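Local coordinates for protein nonribosomal peptide synthase (Streptomyces sp. MJ635-86F5, PDB 5JJP) that probably activates an aliphatic beta-amino acid by adenylation at the expense of ATP, as an AMP-forming ligase of nonribosomal peptide assembly, at residues A[80-92]-A[104-116]. Sequence-based numbering, arbitrary orientation.
Sequences GLDVGDRVVLESP and CFSLGLPFIPTIP
Strands 87-90 and 111-114 are the two parallel strands of a beta-alpha-beta unit, joined by helix 95-107, and V87, V88, L89 and E90 lie beside F111, I112, P113 and T114. The backbone ladder starts where V87 N meets P110 O (3.0 Å), then I112 N reaches V87 O (2.9 Å) and L89 N reaches I112 O; T114 N to L89 O and S91 N to T114 O complete it. P113 falls between I112 and T114, whose N-H groups make the bonds, so its missing N-H costs this pairing nothing. Beta-branched, apolar valines suit this buried strand: on the face shared with F111 and L89, V87 sets CG2 against L109 CB (4.0 Å) and CG1 near C104 SG of helix 95-107; L89 CD2 meets the F111 ring obliquely. On the other face V88 CG2 packs on I112 CG1 (4.3 Å).

The loops before both strands are also tied. G108 closes the helix in a Schellman motif, its positive phi easy for glycine, and its O accepts a nearly straight bond from G84 N (3.0 Å, 172°). G84 is third in a type II turn from D82 to D85, at a positive phi (104°) where a CB would jam against the preceding carbonyl O. The P110 ring rests on this turn, CG 3.4 Å from G84 O. That oxygen lies in the guanidinium plane of R86, at its edge: the chain bends at chi2 and chi3 to bring NE (3.0 Å) in the carbonyl plane and NH2 from above it, while NH1 bonds A130 O. A leucine in place of R86 would probably leave G84 O and A130 O without these donors and the turn less firmly held over P110. This is the beta-alpha-beta crossover of alpha/beta folds, here in the five-layered alpha-beta-alpha-beta-alpha sandwich of this adenylating enzyme.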
loop_
_atom_site.group_PDB
_atom_site.type_symbol
_atom_site.label_atom_id
_atom_site.label_comp_id
_atom_site.label_asym_id
_atom_site.label_seq_id
_atom_site.Cartn_x
_atom_site.Cartn_y
_atom_site.Cartn_z
ATOM N N GLY A 80 -19.952 -11.230 -15.214
ATOM C CA GLY A 80 -19.574 -12.594 -15.560
ATOM C C GLY A 80 -18.087 -12.844 -15.573
ATOM O O GLY A 80 -17.671 -13.877 -16.099
ATOM N N LEU A 81 -17.283 -11.943 -14.999
ATOM C CA LEU A 81 -15.831 -12.174 -14.964
ATOM C C LEU A 81 -15.484 -13.335 -14.019
ATOM O O LEU A 81 -16.201 -13.572 -13.068
ATOM C CB LEU A 81 -15.065 -10.930 -14.567
ATOM C CG LEU A 81 -15.321 -9.671 -15.402
ATOM C CD1 LEU A 81 -14.533 -8.525 -14.769
ATOM C CD2 LEU A 81 -14.849 -9.870 -16.822
ATOM N N ASP A 82 -14.354 -13.981 -14.268
ATOM C CA ASP A 82 -13.894 -15.110 -13.466
ATOM C C ASP A 82 -12.859 -14.672 -12.420
ATOM O O ASP A 82 -12.161 -13.683 -12.652
ATOM C CB ASP A 82 -13.207 -16.131 -14.395
ATOM C CG ASP A 82 -13.309 -17.576 -13.899
ATOM O OD1 ASP A 82 -13.937 -17.843 -12.860
ATOM O OD2 ASP A 82 -12.801 -18.461 -14.614
ATOM N N VAL A 83 -12.765 -15.399 -11.289
ATOM C CA VAL A 83 -11.730 -15.152 -10.321
ATOM C C VAL A 83 -10.410 -15.240 -11.088
ATOM O O VAL A 83 -10.193 -16.197 -11.833
ATOM C CB VAL A 83 -11.767 -16.209 -9.188
ATOM C CG1 VAL A 83 -10.513 -16.145 -8.310
ATOM C CG2 VAL A 83 -13.052 -16.083 -8.346
ATOM N N GLY A 84 -9.515 -14.266 -10.866
ATOM C CA GLY A 84 -8.257 -14.143 -11.592
ATOM C C GLY A 84 -8.195 -13.062 -12.660
ATOM O O GLY A 84 -7.123 -12.549 -13.004
ATOM N N ASP A 85 -9.339 -12.743 -13.239
ATOM C CA ASP A 85 -9.368 -11.757 -14.326
ATOM C C ASP A 85 -8.956 -10.419 -13.784
ATOM O O ASP A 85 -9.451 -10.004 -12.744
ATOM C CB ASP A 85 -10.789 -11.676 -14.951
ATOM C CG ASP A 85 -11.149 -12.904 -15.748
ATOM O OD1 ASP A 85 -10.245 -13.721 -16.012
ATOM O OD2 ASP A 85 -12.329 -13.048 -16.141
ATOM N N ARG A 86 -8.052 -9.754 -14.491
ATOM C CA ARG A 86 -7.595 -8.422 -14.075
ATOM C C ARG A 86 -8.536 -7.314 -14.435
ATOM O O ARG A 86 -9.238 -7.365 -15.441
ATOM C CB ARG A 86 -6.237 -8.077 -14.603
ATOM C CG ARG A 86 -5.139 -8.959 -13.998
ATOM C CD ARG A 86 -4.633 -9.951 -15.041
ATOM N NE ARG A 86 -5.366 -11.155 -15.001
ATOM C CZ ARG A 86 -5.596 -11.976 -16.022
ATOM N NH1 ARG A 86 -5.182 -11.739 -17.273
ATOM N NH2 ARG A 86 -6.269 -13.077 -15.745
ATOM N N VAL A 87 -8.561 -6.338 -13.550
ATOM C CA VAL A 87 -9.305 -5.124 -13.715
ATOM C C VAL A 87 -8.334 -3.944 -13.552
ATOM O O VAL A 87 -7.608 -3.884 -12.581
ATOM C CB VAL A 87 -10.344 -5.061 -12.608
ATOM C CG1 VAL A 87 -11.067 -3.707 -12.628
ATOM C CG2 VAL A 87 -11.309 -6.202 -12.770
ATOM N N VAL A 88 -8.273 -3.033 -14.513
ATOM C CA VAL A 88 -7.541 -1.777 -14.331
ATOM C C VAL A 88 -8.495 -0.846 -13.622
ATOM O O VAL A 88 -9.562 -0.564 -14.142
ATOM C CB VAL A 88 -7.112 -1.136 -15.650
ATOM C CG1 VAL A 88 -6.344 0.134 -15.402
ATOM C CG2 VAL A 88 -6.241 -2.094 -16.426
ATOM N N LEU A 89 -8.118 -0.392 -12.438
ATOM C CA LEU A 89 -8.937 0.500 -11.651
ATOM C C LEU A 89 -8.298 1.928 -11.636
ATOM O O LEU A 89 -7.249 2.151 -11.029
ATOM C CB LEU A 89 -9.064 -0.069 -10.247
ATOM C CG LEU A 89 -9.886 0.673 -9.235
ATOM C CD1 LEU A 89 -11.290 0.856 -9.761
ATOM C CD2 LEU A 89 -9.920 -0.067 -7.929
ATOM N N GLU A 90 -8.919 2.850 -12.363
ATOM C CA GLU A 90 -8.339 4.181 -12.564
ATOM C C GLU A 90 -9.153 5.274 -11.888
ATOM O O GLU A 90 -10.291 5.531 -12.276
ATOM C CB GLU A 90 -8.221 4.485 -14.041
ATOM C CG GLU A 90 -7.615 5.843 -14.362
ATOM C CD GLU A 90 -7.118 5.897 -15.820
ATOM O OE1 GLU A 90 -6.163 5.138 -16.162
ATOM O OE2 GLU A 90 -7.666 6.714 -16.626
ATOM N N SER A 91 -8.562 5.886 -10.889
ATOM C CA SER A 91 -9.248 6.898 -10.128
ATOM C C SER A 91 -8.305 7.569 -9.169
ATOM O O SER A 91 -7.342 6.957 -8.695
ATOM C CB SER A 91 -10.435 6.276 -9.360
ATOM O OG SER A 91 -11.002 7.142 -8.381
ATOM N N PRO A 92 -8.547 8.868 -8.897
ATOM C CA PRO A 92 -7.870 9.356 -7.723
ATOM C C PRO A 92 -8.379 8.582 -6.500
ATOM O O PRO A 92 -9.458 8.031 -6.530
ATOM C CB PRO A 92 -8.240 10.842 -7.680
ATOM C CG PRO A 92 -9.521 10.930 -8.433
ATOM C CD PRO A 92 -9.469 9.864 -9.463
ATOM N N CYS A 104 -13.506 -5.497 -5.743
ATOM C CA CYS A 104 -12.622 -6.388 -6.507
ATOM C C CYS A 104 -12.010 -7.490 -5.628
ATOM O O CYS A 104 -11.961 -8.649 -6.051
ATOM C CB CYS A 104 -11.501 -5.610 -7.194
ATOM S SG CYS A 104 -12.078 -4.477 -8.504
ATOM N N PHE A 105 -11.514 -7.112 -4.442
ATOM C CA PHE A 105 -10.991 -8.119 -3.512
ATOM C C PHE A 105 -12.016 -9.216 -3.262
ATOM O O PHE A 105 -11.640 -10.407 -3.278
ATOM C CB PHE A 105 -10.659 -7.550 -2.141
ATOM C CG PHE A 105 -9.436 -6.656 -2.083
ATOM C CD1 PHE A 105 -8.356 -6.826 -2.935
ATOM C CD2 PHE A 105 -9.350 -5.689 -1.082
ATOM C CE1 PHE A 105 -7.225 -6.067 -2.794
ATOM C CE2 PHE A 105 -8.229 -4.913 -0.954
ATOM C CZ PHE A 105 -7.158 -5.093 -1.795
ATOM N N SER A 106 -13.263 -8.830 -2.980
ATOM C CA SER A 106 -14.326 -9.782 -2.602
ATOM C C SER A 106 -14.654 -10.755 -3.739
ATOM O O SER A 106 -15.007 -11.919 -3.481
ATOM C CB SER A 106 -15.602 -9.071 -2.105
ATOM O OG SER A 106 -16.231 -8.395 -3.190
ATOM N N LEU A 107 -14.542 -10.299 -4.979
ATOM C CA LEU A 107 -14.852 -11.085 -6.190
ATOM C C LEU A 107 -13.627 -11.838 -6.689
ATOM O O LEU A 107 -13.732 -12.637 -7.569
ATOM C CB LEU A 107 -15.344 -10.137 -7.293
ATOM C CG LEU A 107 -16.703 -9.437 -7.002
ATOM C CD1 LEU A 107 -17.176 -8.509 -8.105
ATOM C CD2 LEU A 107 -17.779 -10.480 -6.702
ATOM N N GLY A 108 -12.470 -11.607 -6.097
ATOM C CA GLY A 108 -11.259 -12.235 -6.522
ATOM C C GLY A 108 -10.735 -11.702 -7.830
ATOM O O GLY A 108 -10.104 -12.453 -8.577
ATOM N N LEU A 109 -10.987 -10.421 -8.097
ATOM C CA LEU A 109 -10.553 -9.797 -9.325
ATOM C C LEU A 109 -9.341 -8.938 -9.026
ATOM O O LEU A 109 -9.486 -7.825 -8.523
ATOM C CB LEU A 109 -11.655 -8.959 -9.962
ATOM C CG LEU A 109 -12.951 -9.712 -10.253
ATOM C CD1 LEU A 109 -14.075 -8.772 -10.698
ATOM C CD2 LEU A 109 -12.720 -10.807 -11.323
ATOM N N PRO A 110 -8.151 -9.442 -9.328
ATOM C CA PRO A 110 -7.022 -8.629 -9.020
ATOM C C PRO A 110 -7.047 -7.350 -9.860
ATOM O O PRO A 110 -7.269 -7.390 -11.081
ATOM C CB PRO A 110 -5.822 -9.503 -9.432
ATOM C CG PRO A 110 -6.355 -10.448 -10.440
ATOM C CD PRO A 110 -7.749 -10.717 -9.968
ATOM N N PHE A 111 -6.780 -6.229 -9.213
ATOM C CA PHE A 111 -6.795 -4.947 -9.906
ATOM C C PHE A 111 -5.405 -4.345 -10.025
ATOM O O PHE A 111 -4.511 -4.647 -9.258
ATOM C CB PHE A 111 -7.753 -3.977 -9.196
ATOM C CG PHE A 111 -7.315 -3.605 -7.831
ATOM C CD1 PHE A 111 -6.514 -2.528 -7.630
ATOM C CD2 PHE A 111 -7.737 -4.361 -6.722
ATOM C CE1 PHE A 111 -6.103 -2.214 -6.347
ATOM C CE2 PHE A 111 -7.308 -4.060 -5.459
ATOM C CZ PHE A 111 -6.504 -2.980 -5.269
ATOM N N ILE A 112 -5.273 -3.474 -10.994
ATOM C CA ILE A 112 -4.071 -2.705 -11.239
ATOM C C ILE A 112 -4.521 -1.288 -10.995
ATOM O O ILE A 112 -5.312 -0.788 -11.787
ATOM C CB ILE A 112 -3.610 -2.670 -12.712
ATOM C CG1 ILE A 112 -3.719 -4.000 -13.448
ATOM C CG2 ILE A 112 -2.227 -2.108 -12.845
ATOM C CD1 ILE A 112 -3.090 -5.150 -12.791
ATOM N N PRO A 113 -3.975 -0.609 -9.962
ATOM C CA PRO A 113 -4.419 0.768 -9.690
ATOM C C PRO A 113 -3.714 1.782 -10.552
ATOM O O PRO A 113 -2.513 1.718 -10.741
ATOM C CB PRO A 113 -4.063 0.962 -8.216
ATOM C CG PRO A 113 -2.856 0.102 -8.043
ATOM C CD PRO A 113 -3.039 -1.095 -8.928
ATOM N N THR A 114 -4.485 2.721 -11.069
ATOM C CA THR A 114 -3.987 3.689 -12.033
ATOM C C THR A 114 -4.620 5.043 -11.703
ATOM O O THR A 114 -5.664 5.095 -11.039
ATOM C CB THR A 114 -4.346 3.108 -13.430
ATOM O OG1 THR A 114 -3.254 2.300 -13.916
ATOM C CG2 THR A 114 -4.609 4.089 -14.393
ATOM N N ILE A 115 -4.032 6.127 -12.161
ATOM C CA ILE A 115 -4.708 7.421 -12.101
ATOM C C ILE A 115 -4.878 8.014 -13.482
ATOM O O ILE A 115 -4.196 7.576 -14.429
ATOM C CB ILE A 115 -3.985 8.394 -11.186
ATOM C CG1 ILE A 115 -2.498 8.493 -11.565
ATOM C CG2 ILE A 115 -4.123 7.915 -9.741
ATOM C CD1 ILE A 115 -1.784 9.679 -10.900
ATOM N N PRO A 116 -5.830 8.962 -13.614
ATOM C CA PRO A 116 -6.065 9.613 -14.905
ATOM C C PRO A 116 -4.801 10.155 -15.576
ATOM O O PRO A 116 -4.689 10.102 -16.810
ATOM C CB PRO A 116 -7.043 10.759 -14.553
ATOM C CG PRO A 116 -7.805 10.227 -13.365
ATOM C CD PRO A 116 -6.804 9.421 -12.590
#